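Glycosyltransferase (Rickettsia africae, PDB 7MI0) probably transfers a sugar from an activated donor to an acceptor, as a two-domain glycosyltransferase of the GT-B type. Local coordinates at residues L24-A29 against D103-R108; S140-Y145 against L167-I172; V179-V184 against N374-N379; D187-A192 against S280-L285; K313-A318 against T333-E338. All blocks are in the same frame, centred on the assembly; numbering follows the deposited sequence.

From the N terminus, interaction 1 comes first: residues 24-29 pair with 103-108 in the seven-stranded parallel sheet of the N-terminal domain, closing a loop of 73 residues. Interaction 2 follows in series, joining helix 139-149 to the end of helix 160-168 in the same domain. Interaction 3 spans the longest separation, bringing the passage out of strand 177-179 against the junction of helices 359-375 and 378-393. Interactions 4 and 5 both fall within that span, one after the other. Interaction 4 fastens 187-192 to the start of helix 282-287; its Phe-189 packs on Val-184 of interaction 3 and its Pro-191 on Lys-313 of interaction 5. Interaction 5 pairs the last two strands of the C-terminal sheet.

Interaction 1: residues L24-A29 against D103-R108; sequences LQVVPA and DIVHTR
Leu-24, Gln-25 and Val-26 run parallel to Val-105, His-106 and Thr-107 as adjacent strands whose short axes approach to 4.7 Å and diverge by 22°. Backbone hydrogen bonds carry the pairing. Leu-24 N donates to Ile-104 O (3.1 Å), His-106 N to Leu-24 O (2.8 Å) and Val-26 N to His-106 O (2.9 Å), whereas the bond from Arg-108 N to Val-26 O is weak at 3.4 Å. Strands 22-26 and 104-107 are first and fourth in a 3-2-1-4-5-6-7 order, so they flank the point where a Rossmann-like sheet reverses its direction of growth.

Apolar contacts occupy one face. Leu-24 and Val-105 lie side by side, CD2 to CG2 at 4.1 Å. Val-26 CG2 lies beside its backbone N, with CG1 anti to it (chi1 -167°), which brings CG2 to Val-105 CG1 at 4.0 Å; Ser-116 of helix 114-122 touches both valines.

The other face is polar. Gln-25 OE1 approaches the edge of the Arg-108 guanidinium, with amide and guanidinium planes 55° apart, although the modelled separation is too short to trust. His-106 CE1 sits 3.8 Å above the plane of that guanidinium, toward its rim. Tyr-389 holds His-106 ND1, Thr-130 holds NE2, and Arg-108 NE bonds to His-132. With both ring nitrogens engaged, the buried imidazole is fixed in rotation, and through Tyr-389 the C-terminal helix 378-393 is tied to this sheet.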
# COMPACT_ATOMS: atom_id res chain seq x y z
N LEU A 24 19.58 7.59 4.44
CA LEU A 24 19.87 6.27 3.92
C LEU A 24 18.69 5.36 4.24
O LEU A 24 18.37 5.15 5.42
CB LEU A 24 21.17 5.73 4.52
CG LEU A 24 21.58 4.27 4.31
CD1 LEU A 24 21.64 3.92 2.84
CD2 LEU A 24 22.93 4.01 4.96
N GLN A 25 18.02 4.85 3.21
CA GLN A 25 16.92 3.91 3.37
C GLN A 25 17.39 2.50 3.06
O GLN A 25 18.12 2.27 2.09
CB GLN A 25 15.73 4.27 2.47
CG GLN A 25 15.18 5.67 2.66
CD GLN A 25 13.83 5.86 2.00
OE1 GLN A 25 12.82 5.36 2.49
NE2 GLN A 25 13.80 6.57 0.88
N VAL A 26 16.97 1.55 3.89
CA VAL A 26 17.33 0.15 3.73
C VAL A 26 16.06 -0.63 3.40
O VAL A 26 15.11 -0.63 4.18
CB VAL A 26 18.01 -0.41 5.00
CG1 VAL A 26 18.66 -1.75 4.72
CG2 VAL A 26 19.04 0.59 5.53
N VAL A 27 16.05 -1.28 2.24
CA VAL A 27 14.88 -2.00 1.74
C VAL A 27 15.19 -3.50 1.77
O VAL A 27 16.26 -3.90 1.29
CB VAL A 27 14.51 -1.56 0.32
CG1 VAL A 27 13.24 -2.27 -0.13
CG2 VAL A 27 14.33 -0.07 0.27
N PRO A 28 14.29 -4.34 2.29
CA PRO A 28 14.55 -5.78 2.31
C PRO A 28 13.99 -6.52 1.10
O PRO A 28 13.41 -5.90 0.20
CB PRO A 28 13.87 -6.24 3.60
CG PRO A 28 12.68 -5.32 3.70
CD PRO A 28 13.10 -3.99 3.10
N ALA A 29 14.15 -7.84 1.09
CA ALA A 29 13.60 -8.64 0.00
C ALA A 29 12.08 -8.74 0.09
O ALA A 29 11.41 -8.77 -0.95
CB ALA A 29 14.23 -10.03 0.00
N ASP A 103 22.75 11.23 8.14
CA ASP A 103 22.11 11.75 9.35
C ASP A 103 21.10 10.79 9.95
O ASP A 103 20.96 10.72 11.17
CB ASP A 103 21.44 13.09 9.03
CG ASP A 103 22.44 14.18 8.71
OD1 ASP A 103 23.36 14.40 9.53
OD2 ASP A 103 22.33 14.81 7.63
N ILE A 104 20.38 10.03 9.12
CA ILE A 104 19.36 9.10 9.58
C ILE A 104 19.45 7.84 8.73
O ILE A 104 19.56 7.92 7.50
CB ILE A 104 17.94 9.69 9.47
CG1 ILE A 104 17.75 10.84 10.47
CG2 ILE A 104 16.89 8.62 9.68
CD1 ILE A 104 16.46 11.58 10.23
N VAL A 105 19.42 6.68 9.38
CA VAL A 105 19.21 5.42 8.69
C VAL A 105 17.76 5.00 8.92
O VAL A 105 17.31 4.89 10.06
CB VAL A 105 20.18 4.34 9.18
CG1 VAL A 105 19.79 3.00 8.58
CG2 VAL A 105 21.60 4.70 8.80
N HIS A 106 17.04 4.77 7.82
CA HIS A 106 15.60 4.53 7.82
C HIS A 106 15.36 3.11 7.33
O HIS A 106 15.58 2.80 6.16
CB HIS A 106 14.93 5.57 6.91
CG HIS A 106 13.44 5.59 7.00
ND1 HIS A 106 12.68 6.57 6.39
CD2 HIS A 106 12.56 4.76 7.61
CE1 HIS A 106 11.40 6.35 6.63
NE2 HIS A 106 11.30 5.25 7.36
N THR A 107 14.92 2.24 8.24
CA THR A 107 14.72 0.83 7.93
C THR A 107 13.24 0.51 7.79
O THR A 107 12.42 0.96 8.60
CB THR A 107 15.34 -0.08 8.99
OG1 THR A 107 14.55 -0.05 10.19
CG2 THR A 107 16.73 0.39 9.34
N ARG A 108 12.91 -0.27 6.76
CA ARG A 108 11.55 -0.72 6.50
C ARG A 108 11.50 -2.24 6.44
O ARG A 108 10.79 -2.82 5.61
CB ARG A 108 11.01 -0.09 5.22
CG ARG A 108 11.73 1.20 4.81
CD ARG A 108 11.08 1.86 3.60
NE ARG A 108 9.89 2.61 3.99
CZ ARG A 108 9.72 3.90 3.76
NH1 ARG A 108 10.60 4.61 3.08
NH2 ARG A 108 8.62 4.50 4.21

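Interaction 2: residues S140-Y145 against L167-I172; sequences SFKKYY and LENYKI
In the Rossmann-like N-terminal domain, Lys-142 and Tyr-145 of helix 139-149 pack against Asn-169, Tyr-170 and Ile-172, where helix 160-168 unwinds within the beta-alpha-beta crossover from strand 154-157 to strand 177-179. The unwinding is marked by Lys-171, the first residue to leave helical geometry, with a positive phi of 53°; a backbone bond between Ile-172 and Leu-166 spans the turn.

Lys-142 bridges to this turn along its whole length. CG stands beside the backbone N (chi1 -65°) and the chain is fully extended from there, which carries the amine across to Asn-169. There NZ makes two weak hydrogen bonds, to Asn-169 OD1 at 3.4 Å and to Asn-169 O at 3.3 Å. Nearer its root, Lys-142 CB lies 3.6 Å from Tyr-170 O, so the aliphatic part of the chain runs over backbone carbonyls while the ammonium shares one residue's two oxygens.

One turn further along helix 139-149, Tyr-145 supplies the apolar half of the contact. Its CE2 carbon is the meeting point for both partners, with Tyr-170 CD2 at 4.1 Å and Ile-172 CD1 at 4.0 Å, neither squarely over the ring nor in its plane. Ile-172 also packs on Ile-177 of the following strand. At the far end of the second ring, Tyr-170 OH is hydrogen-bonded to the backbone O of Tyr-135.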
# COMPACT_ATOMS: atom_id res chain seq x y z
N SER A 140 9.42 -12.81 24.42
CA SER A 140 10.58 -12.56 25.26
C SER A 140 11.38 -11.34 24.82
O SER A 140 12.06 -10.72 25.65
CB SER A 140 11.48 -13.79 25.26
OG SER A 140 11.79 -14.17 23.93
N PHE A 141 11.31 -10.97 23.55
CA PHE A 141 12.11 -9.88 23.03
C PHE A 141 11.44 -8.52 23.17
O PHE A 141 12.14 -7.49 23.13
CB PHE A 141 12.43 -10.16 21.55
CG PHE A 141 13.16 -9.05 20.85
CD1 PHE A 141 14.47 -8.74 21.19
CD2 PHE A 141 12.54 -8.35 19.83
CE1 PHE A 141 15.14 -7.72 20.53
CE2 PHE A 141 13.20 -7.33 19.16
CZ PHE A 141 14.50 -7.01 19.51
N LYS A 142 10.12 -8.49 23.38
CA LYS A 142 9.38 -7.23 23.35
C LYS A 142 9.90 -6.25 24.40
O LYS A 142 9.99 -5.04 24.14
CB LYS A 142 7.89 -7.50 23.55
CG LYS A 142 7.24 -8.31 22.43
CD LYS A 142 5.85 -8.80 22.81
CE LYS A 142 5.25 -9.67 21.70
NZ LYS A 142 3.95 -10.30 22.10
N LYS A 143 10.23 -6.74 25.59
CA LYS A 143 10.74 -5.86 26.64
C LYS A 143 12.05 -5.21 26.21
O LYS A 143 12.20 -3.99 26.29
CB LYS A 143 10.92 -6.64 27.94
N TYR A 144 12.99 -6.02 25.72
CA TYR A 144 14.29 -5.48 25.32
C TYR A 144 14.15 -4.54 24.13
O TYR A 144 14.83 -3.51 24.06
CB TYR A 144 15.24 -6.63 24.99
CG TYR A 144 16.64 -6.17 24.67
CD1 TYR A 144 17.57 -5.96 25.69
CD2 TYR A 144 17.05 -5.96 23.36
CE1 TYR A 144 18.85 -5.55 25.42
CE2 TYR A 144 18.34 -5.55 23.07
CZ TYR A 144 19.24 -5.34 24.11
OH TYR A 144 20.53 -4.93 23.84
N TYR A 145 13.29 -4.89 23.17
CA TYR A 145 13.14 -4.08 21.96
C TYR A 145 12.72 -2.66 22.32
O TYR A 145 13.38 -1.69 21.93
CB TYR A 145 12.12 -4.73 21.02
CG TYR A 145 12.00 -4.04 19.68
CD1 TYR A 145 13.13 -3.78 18.92
CD2 TYR A 145 10.76 -3.68 19.17
CE1 TYR A 145 13.03 -3.16 17.69
CE2 TYR A 145 10.65 -3.05 17.93
CZ TYR A 145 11.79 -2.80 17.20
OH TYR A 145 11.72 -2.19 15.97
N LEU A 167 1.11 -1.16 19.75
CA LEU A 167 0.77 -0.87 21.14
C LEU A 167 0.40 -2.13 21.91
O LEU A 167 0.92 -2.39 23.00
CB LEU A 167 -0.37 0.15 21.21
CG LEU A 167 -0.03 1.62 20.98
CD1 LEU A 167 -1.26 2.49 21.16
CD2 LEU A 167 1.06 2.06 21.93
N GLU A 168 -0.52 -2.93 21.36
CA GLU A 168 -1.08 -4.05 22.11
C GLU A 168 -0.16 -5.27 22.07
O GLU A 168 -0.07 -6.00 23.05
CB GLU A 168 -2.45 -4.43 21.56
CG GLU A 168 -3.37 -3.25 21.25
CD GLU A 168 -3.95 -2.59 22.48
OE1 GLU A 168 -3.77 -3.12 23.60
OE2 GLU A 168 -4.59 -1.52 22.33
N ASN A 169 0.51 -5.50 20.94
CA ASN A 169 1.34 -6.68 20.79
C ASN A 169 2.79 -6.41 21.19
O ASN A 169 3.33 -7.06 22.10
CB ASN A 169 1.26 -7.19 19.35
CG ASN A 169 1.72 -8.63 19.21
OD1 ASN A 169 2.92 -8.91 19.23
ND2 ASN A 169 0.76 -9.54 19.06
N TYR A 170 3.44 -5.46 20.51
CA TYR A 170 4.83 -5.14 20.82
C TYR A 170 4.98 -4.47 22.18
O TYR A 170 6.09 -4.48 22.74
CB TYR A 170 5.42 -4.21 19.75
CG TYR A 170 5.74 -4.85 18.42
CD1 TYR A 170 5.02 -5.93 17.93
CD2 TYR A 170 6.79 -4.36 17.64
CE1 TYR A 170 5.31 -6.50 16.70
CE2 TYR A 170 7.09 -4.92 16.41
CZ TYR A 170 6.35 -5.99 15.95
OH TYR A 170 6.66 -6.54 14.73
N LYS A 171 3.91 -3.90 22.72
CA LYS A 171 3.97 -3.09 23.94
C LYS A 171 5.02 -1.99 23.81
O LYS A 171 5.81 -1.73 24.73
CB LYS A 171 4.21 -3.97 25.17
N ILE A 172 5.04 -1.33 22.65
CA ILE A 172 5.87 -0.15 22.40
C ILE A 172 5.19 1.08 22.98
O ILE A 172 3.96 1.21 22.92
CB ILE A 172 6.14 0.00 20.90
CG1 ILE A 172 7.07 -1.11 20.40
CG2 ILE A 172 6.71 1.38 20.58
CD1 ILE A 172 7.40 -1.03 18.92

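Interaction 3: residues V179-V184 against N374-N379; sequences VIERGV and NNFSLN
Gly-183 and Val-184 lie against Phe-376, Ser-377 and Leu-378, so that the chain leaving the N-terminal domain meets the junction between helices 359-375 and 378-393, where it heads back. Two hydrogen bonds make a single bridge here. Val-184 N donates to Phe-376 O at 2.9 Å, N-H...O angle 155°. Leu-378 N donates to Val-184 O, also at 2.9 Å, but comes from above the carbonyl plane, 67° out of it.

CA-H...O contacts reinforce the bridge: Gly-183 CA is 3.2 Å from Phe-376 O and 3.4 Å from Ser-377 O. The CA atoms of Gly-183 and Leu-378 are just 3.8 Å apart, a closeness that suits a glycine with no side chain between the backbones.

Apolar packing is sparse. Phe-376 CG stands beside its backbone N (chi1 -52°), placing the ring edge, at CD1, 4.2 Å from Glu-181 CB, while Asn-375 CB is centred over one face of that ring.

Polar side chains add local bonds. Within 179-184, Arg-182 NH2 bonds to Ile-180 O at 2.7 Å; Ser-377 is the N-cap of helix 378-393, its OG taking Leu-380 N. The main bonds across the contact use backbone atoms and so depend on side-chain identity mainly through the bare Gly-183. A salt bridge from Glu-181 OE1 to Lys-384 adds a charge tether between 179-184 and helix 378-393, consistent with a GT-B fold, in which the C-terminal helix crosses back to the N-terminal domain.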
# COMPACT_ATOMS: atom_id res chain seq x y z
N VAL A 179 2.10 7.98 13.32
CA VAL A 179 1.35 7.44 12.20
C VAL A 179 1.56 8.33 10.98
O VAL A 179 1.40 9.55 11.06
CB VAL A 179 -0.14 7.32 12.53
CG1 VAL A 179 -0.88 6.60 11.40
CG2 VAL A 179 -0.33 6.59 13.85
N ILE A 180 1.94 7.72 9.86
CA ILE A 180 2.05 8.41 8.57
C ILE A 180 1.24 7.58 7.57
O ILE A 180 1.76 6.66 6.95
CB ILE A 180 3.51 8.56 8.11
CG1 ILE A 180 4.35 9.22 9.19
CG2 ILE A 180 3.58 9.34 6.81
CD1 ILE A 180 5.79 9.42 8.80
N GLU A 181 -0.04 7.92 7.41
CA GLU A 181 -0.91 7.16 6.53
C GLU A 181 -0.35 7.13 5.11
O GLU A 181 0.42 8.00 4.69
CB GLU A 181 -2.32 7.73 6.50
CG GLU A 181 -3.08 7.69 7.80
CD GLU A 181 -2.83 8.90 8.67
OE1 GLU A 181 -1.72 9.49 8.58
OE2 GLU A 181 -3.74 9.28 9.44
N ARG A 182 -0.76 6.12 4.36
CA ARG A 182 -0.31 5.97 2.99
C ARG A 182 -1.02 6.98 2.09
O ARG A 182 -2.20 7.28 2.27
CB ARG A 182 -0.57 4.55 2.51
CG ARG A 182 0.17 3.50 3.31
CD ARG A 182 1.67 3.72 3.22
NE ARG A 182 2.19 4.51 4.32
CZ ARG A 182 3.45 4.91 4.42
NH1 ARG A 182 4.34 4.65 3.48
NH2 ARG A 182 3.83 5.59 5.50
N GLY A 183 -0.29 7.49 1.10
CA GLY A 183 -0.80 8.51 0.21
C GLY A 183 -0.96 8.00 -1.21
O GLY A 183 -0.25 7.09 -1.63
N VAL A 184 -1.88 8.61 -1.94
CA VAL A 184 -2.11 8.33 -3.35
C VAL A 184 -1.72 9.57 -4.15
O VAL A 184 -2.06 10.70 -3.76
CB VAL A 184 -3.57 7.92 -3.62
CG1 VAL A 184 -3.92 8.08 -5.08
CG2 VAL A 184 -3.77 6.49 -3.21
N ASN A 374 -7.49 15.87 0.94
CA ASN A 374 -7.37 16.54 2.23
C ASN A 374 -6.59 15.74 3.26
O ASN A 374 -6.07 16.33 4.21
CB ASN A 374 -8.76 16.85 2.79
CG ASN A 374 -9.40 18.06 2.14
OD1 ASN A 374 -9.76 18.04 0.97
ND2 ASN A 374 -9.55 19.13 2.92
N ASN A 375 -6.52 14.41 3.12
CA ASN A 375 -6.01 13.55 4.19
C ASN A 375 -5.13 12.40 3.73
O ASN A 375 -4.36 11.89 4.55
CB ASN A 375 -7.17 12.96 5.00
CG ASN A 375 -8.22 13.98 5.35
OD1 ASN A 375 -9.36 13.92 4.87
ND2 ASN A 375 -7.86 14.94 6.20
N PHE A 376 -5.20 11.96 2.47
CA PHE A 376 -4.50 10.75 2.05
C PHE A 376 -3.77 10.94 0.73
O PHE A 376 -3.66 10.00 -0.07
CB PHE A 376 -5.48 9.58 1.97
CG PHE A 376 -6.30 9.39 3.21
CD1 PHE A 376 -5.69 8.99 4.39
CD2 PHE A 376 -7.66 9.62 3.19
CE1 PHE A 376 -6.44 8.82 5.54
CE2 PHE A 376 -8.42 9.45 4.35
CZ PHE A 376 -7.81 9.05 5.52
N SER A 377 -3.26 12.14 0.48
CA SER A 377 -2.44 12.39 -0.69
C SER A 377 -1.01 11.91 -0.46
O SER A 377 -0.51 11.90 0.67
CB SER A 377 -2.41 13.88 -1.01
OG SER A 377 -1.80 14.58 0.05
N LEU A 378 -0.35 11.53 -1.56
CA LEU A 378 1.09 11.28 -1.49
C LEU A 378 1.83 12.51 -1.01
O LEU A 378 2.80 12.41 -0.25
CB LEU A 378 1.61 10.85 -2.87
CG LEU A 378 3.13 10.77 -3.05
CD1 LEU A 378 3.72 9.65 -2.22
CD2 LEU A 378 3.48 10.58 -4.50
N ASN A 379 1.37 13.69 -1.42
CA ASN A 379 2.02 14.93 -1.02
C ASN A 379 2.11 15.06 0.50
O ASN A 379 3.16 15.42 1.03
CB ASN A 379 1.26 16.11 -1.61
CG ASN A 379 2.16 17.25 -1.98
OD1 ASN A 379 2.60 18.02 -1.12
ND2 ASN A 379 2.46 17.38 -3.28

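Interaction 4: residues D187-A192 against S280-L285; sequences DYFDPA and SDIINL
Tyr-188 reaches across to Asp-281 and Ile-283, its CG anti to the backbone N (chi1 177°), which carries the hydroxyl end across to the residues that open helix 282-287. Its CZ lies 3.9 Å from Ile-283 CG2. The hydroxyl is modelled as donating to Asp-281 OD1, near the ring plane and with ring and carboxylate planes 49° apart, but at 2.4 Å between Tyr-188 OH and Asp-281 OD1, and with Asp-281 poorly ordered, the bond is doubtful in detail. Next to Tyr-188 in the chain, Phe-189 CE1 touches Ile-282 CG2 at 3.8 Å.

The two rings are also in contact with each other: Tyr-188 CD2 stands over one face of Phe-189, toward its rim, and Phe-189 CD2 lies at the Tyr-188 edge. Phe-189 is the centre of an inverse gamma turn. Next comes an Asx turn, in which Ala-192 N donates to Asp-190 OD1 at 3.2 Å, from well above the carboxylate plane.

Further out, Asn-185 OD1 accepts from the N atoms of Asp-187 and Tyr-188, and Arg-369 NH1 bonds to Phe-189 O. Consecutive turns therefore present two aromatic side chains to a helix of the C-terminal domain, and the contact rests on isoleucine packing more securely than on its one polar bond.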
# COMPACT_ATOMS: atom_id res chain seq x y z
N ASP A 187 -2.04 13.62 -8.50
CA ASP A 187 -1.74 14.15 -9.81
C ASP A 187 -1.82 13.06 -10.87
O ASP A 187 -2.29 13.31 -11.99
CB ASP A 187 -0.38 14.83 -9.80
CG ASP A 187 -0.42 16.22 -9.19
OD1 ASP A 187 -1.32 17.01 -9.57
OD2 ASP A 187 0.42 16.54 -8.33
N TYR A 188 -1.39 11.84 -10.54
CA TYR A 188 -1.53 10.73 -11.48
C TYR A 188 -2.96 10.19 -11.49
O TYR A 188 -3.60 10.12 -12.54
CB TYR A 188 -0.54 9.61 -11.14
CG TYR A 188 -0.68 8.38 -12.03
CD1 TYR A 188 0.00 8.30 -13.23
CD2 TYR A 188 -1.49 7.32 -11.65
CE1 TYR A 188 -0.12 7.18 -14.05
CE2 TYR A 188 -1.63 6.20 -12.46
CZ TYR A 188 -0.94 6.14 -13.66
OH TYR A 188 -1.06 5.04 -14.47
N PHE A 189 -3.47 9.81 -10.32
CA PHE A 189 -4.87 9.39 -10.19
C PHE A 189 -5.74 10.64 -10.14
O PHE A 189 -6.12 11.14 -9.08
CB PHE A 189 -5.07 8.52 -8.96
CG PHE A 189 -4.39 7.19 -9.05
CD1 PHE A 189 -5.03 6.10 -9.62
CD2 PHE A 189 -3.10 7.02 -8.57
CE1 PHE A 189 -4.40 4.87 -9.71
CE2 PHE A 189 -2.47 5.79 -8.66
CZ PHE A 189 -3.12 4.72 -9.23
N ASP A 190 -6.04 11.16 -11.33
CA ASP A 190 -6.79 12.40 -11.49
C ASP A 190 -7.77 12.23 -12.64
O ASP A 190 -7.36 12.14 -13.80
CB ASP A 190 -5.84 13.57 -11.75
CG ASP A 190 -6.57 14.90 -11.92
OD1 ASP A 190 -7.77 15.00 -11.60
OD2 ASP A 190 -5.92 15.87 -12.38
N PRO A 191 -9.08 12.17 -12.36
CA PRO A 191 -10.05 11.95 -13.44
C PRO A 191 -10.02 13.01 -14.52
O PRO A 191 -10.48 12.74 -15.64
CB PRO A 191 -11.40 11.95 -12.70
CG PRO A 191 -11.05 11.58 -11.30
CD PRO A 191 -9.72 12.22 -11.04
N ALA A 192 -9.47 14.19 -14.24
CA ALA A 192 -9.32 15.23 -15.26
C ALA A 192 -8.28 14.87 -16.31
O ALA A 192 -8.19 15.58 -17.33
CB ALA A 192 -8.95 16.56 -14.60
N SER A 280 -1.09 -2.46 -16.90
CA SER A 280 -0.02 -1.47 -17.06
C SER A 280 -0.48 -0.10 -16.59
O SER A 280 0.13 0.51 -15.71
CB SER A 280 0.43 -1.43 -18.52
OG SER A 280 1.36 -0.38 -18.74
N ASP A 281 -1.57 0.40 -17.17
CA ASP A 281 -2.12 1.70 -16.84
C ASP A 281 -3.45 1.45 -16.12
O ASP A 281 -4.49 1.27 -16.75
CB ASP A 281 -2.30 2.57 -18.08
CG ASP A 281 -1.94 4.02 -17.82
OD1 ASP A 281 -1.51 4.32 -16.69
OD2 ASP A 281 -2.08 4.84 -18.75
N ILE A 282 -3.40 1.45 -14.79
CA ILE A 282 -4.58 1.16 -14.00
C ILE A 282 -5.53 2.35 -13.96
O ILE A 282 -6.70 2.20 -13.60
CB ILE A 282 -4.14 0.72 -12.58
CG1 ILE A 282 -5.30 0.10 -11.80
CG2 ILE A 282 -3.54 1.90 -11.84
CD1 ILE A 282 -5.72 -1.27 -12.29
N ILE A 283 -5.05 3.53 -14.35
CA ILE A 283 -5.89 4.73 -14.27
C ILE A 283 -7.07 4.63 -15.24
O ILE A 283 -8.21 4.91 -14.87
CB ILE A 283 -5.04 5.99 -14.51
CG1 ILE A 283 -5.93 7.24 -14.54
CG2 ILE A 283 -4.21 5.88 -15.78
CD1 ILE A 283 -5.19 8.52 -14.85
N ASN A 284 -6.81 4.22 -16.48
CA ASN A 284 -7.90 4.06 -17.44
C ASN A 284 -8.85 2.94 -17.03
O ASN A 284 -10.03 2.97 -17.41
CB ASN A 284 -7.35 3.78 -18.83
CG ASN A 284 -6.57 4.96 -19.39
OD1 ASN A 284 -5.36 4.87 -19.61
ND2 ASN A 284 -7.25 6.07 -19.61
N LEU A 285 -8.38 1.97 -16.25
CA LEU A 285 -9.26 0.92 -15.78
C LEU A 285 -10.17 1.41 -14.67
O LEU A 285 -11.33 0.99 -14.58
CB LEU A 285 -8.44 -0.28 -15.31
CG LEU A 285 -8.48 -1.43 -16.32
CD1 LEU A 285 -7.38 -2.44 -16.05
CD2 LEU A 285 -9.84 -2.10 -16.26

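Interaction 5: residues K313-A318 against T333-E338; sequences KKLVIA and TGFHVE
Ile-317 meets both Phe-335 and Val-337 of the neighbouring strand, one branch to each: CG1 approaches Phe-335 CD2 at 4.1 Å and CG2 touches Val-337 CG2. The split follows from the first torsion (chi1 -60°), which puts CG1 beside the backbone N and CG2 anti to it. Leu-315 CD2 meets the Phe-335 ring at its edge, 4.2 Å from CE2. Cys-352 of helix 342-355 and Ile-364 of helix 359-375 pack on this apolar face.

The residues belong to strands 315-319 and 335-337, the last two of the six-stranded parallel sheet in the C-terminal Rossmann-like domain; within the chain, 335-337 is an outermost strand. Their axes diverge by 23°. Phe-335 N donates to Val-316 O (2.9 Å), Ala-318 N to Phe-335 O (3.1 Å) and Val-337 N to Ala-318 O (3.0 Å). Ala-318 and His-336 share the opposite face, where Ile-328 packs on Ala-318 and Ile-328 O receives a weak hydrogen bond from His-336 NE2.

Ahead of the first direct backbone bond, a water bridges the two backbones: it donates to Lys-314 O (2.8 Å) and Thr-333 O and accepts from Val-316 N (3.0 Å). Thr-333 O also takes a hydrogen bond from Gln-310 NE2.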
# COMPACT_ATOMS: atom_id res chain seq x y z
N LYS A 313 -12.89 9.18 -7.89
CA LYS A 313 -14.30 9.58 -7.79
C LYS A 313 -15.24 8.40 -8.07
O LYS A 313 -16.23 8.53 -8.79
CB LYS A 313 -14.62 10.76 -8.71
CG LYS A 313 -13.97 12.09 -8.33
CD LYS A 313 -14.32 13.20 -9.33
CE LYS A 313 -13.98 14.58 -8.78
NZ LYS A 313 -14.34 15.69 -9.72
N LYS A 314 -14.94 7.25 -7.47
CA LYS A 314 -15.72 6.04 -7.67
C LYS A 314 -16.48 5.66 -6.41
O LYS A 314 -16.18 6.12 -5.30
CB LYS A 314 -14.81 4.88 -8.09
CG LYS A 314 -14.02 5.16 -9.35
CD LYS A 314 -14.95 5.51 -10.50
CE LYS A 314 -14.17 6.10 -11.67
NZ LYS A 314 -15.00 6.25 -12.89
N LEU A 315 -17.50 4.82 -6.58
CA LEU A 315 -18.15 4.19 -5.44
C LEU A 315 -17.29 3.02 -4.99
O LEU A 315 -17.02 2.11 -5.78
CB LEU A 315 -19.56 3.73 -5.80
CG LEU A 315 -20.57 4.84 -6.10
CD1 LEU A 315 -21.96 4.24 -6.28
CD2 LEU A 315 -20.58 5.90 -4.99
N VAL A 316 -16.86 3.05 -3.73
CA VAL A 316 -15.87 2.11 -3.21
C VAL A 316 -16.52 1.24 -2.14
O VAL A 316 -17.19 1.75 -1.23
CB VAL A 316 -14.64 2.85 -2.63
CG1 VAL A 316 -13.86 1.93 -1.71
CG2 VAL A 316 -13.76 3.36 -3.76
N ILE A 317 -16.31 -0.07 -2.24
CA ILE A 317 -16.83 -1.05 -1.30
C ILE A 317 -15.64 -1.85 -0.78
O ILE A 317 -14.96 -2.52 -1.56
CB ILE A 317 -17.87 -1.96 -1.95
CG1 ILE A 317 -19.05 -1.15 -2.48
CG2 ILE A 317 -18.35 -3.01 -0.99
CD1 ILE A 317 -20.13 -2.00 -3.10
N ALA A 318 -15.40 -1.79 0.53
CA ALA A 318 -14.26 -2.47 1.15
C ALA A 318 -14.70 -3.27 2.37
O ALA A 318 -15.64 -2.89 3.08
CB ALA A 318 -13.17 -1.49 1.56
N THR A 333 -18.03 8.60 2.10
CA THR A 333 -16.99 8.51 1.09
C THR A 333 -16.83 7.10 0.54
O THR A 333 -15.93 6.86 -0.28
CB THR A 333 -15.66 9.00 1.65
OG1 THR A 333 -15.38 8.35 2.90
CG2 THR A 333 -15.72 10.50 1.87
N GLY A 334 -17.68 6.17 0.95
CA GLY A 334 -17.57 4.78 0.54
C GLY A 334 -18.43 3.93 1.46
O GLY A 334 -19.19 4.43 2.27
N PHE A 335 -18.26 2.61 1.31
CA PHE A 335 -19.09 1.67 2.05
C PHE A 335 -18.26 0.56 2.66
O PHE A 335 -17.33 0.05 2.03
CB PHE A 335 -20.17 1.08 1.14
CG PHE A 335 -20.91 2.10 0.33
CD1 PHE A 335 -21.96 2.82 0.88
CD2 PHE A 335 -20.55 2.34 -0.99
CE1 PHE A 335 -22.64 3.77 0.13
CE2 PHE A 335 -21.22 3.28 -1.75
CZ PHE A 335 -22.27 3.99 -1.19
N HIS A 336 -18.59 0.20 3.90
CA HIS A 336 -18.01 -0.95 4.59
C HIS A 336 -18.91 -2.17 4.40
O HIS A 336 -20.13 -2.05 4.30
CB HIS A 336 -17.87 -0.70 6.10
CG HIS A 336 -17.01 0.47 6.45
ND1 HIS A 336 -17.13 1.14 7.64
CD2 HIS A 336 -16.00 1.07 5.77
CE1 HIS A 336 -16.24 2.12 7.68
NE2 HIS A 336 -15.54 2.10 6.56
N VAL A 337 -18.28 -3.35 4.35
CA VAL A 337 -19.01 -4.61 4.39
C VAL A 337 -18.27 -5.55 5.34
O VAL A 337 -17.07 -5.43 5.56
CB VAL A 337 -19.16 -5.27 3.00
CG1 VAL A 337 -20.28 -6.28 3.01
CG2 VAL A 337 -19.48 -4.24 1.97
N GLU A 338 -19.02 -6.48 5.94
CA GLU A 338 -18.40 -7.52 6.75
C GLU A 338 -17.57 -8.45 5.86
O GLU A 338 -18.00 -8.83 4.77
CB GLU A 338 -19.46 -8.34 7.49
CG GLU A 338 -19.84 -7.81 8.85
CD GLU A 338 -20.86 -8.70 9.54
OE1 GLU A 338 -21.03 -9.87 9.11
OE2 GLU A 338 -21.50 -8.23 10.51
O HOH W 1 -16.60 5.74 -2.52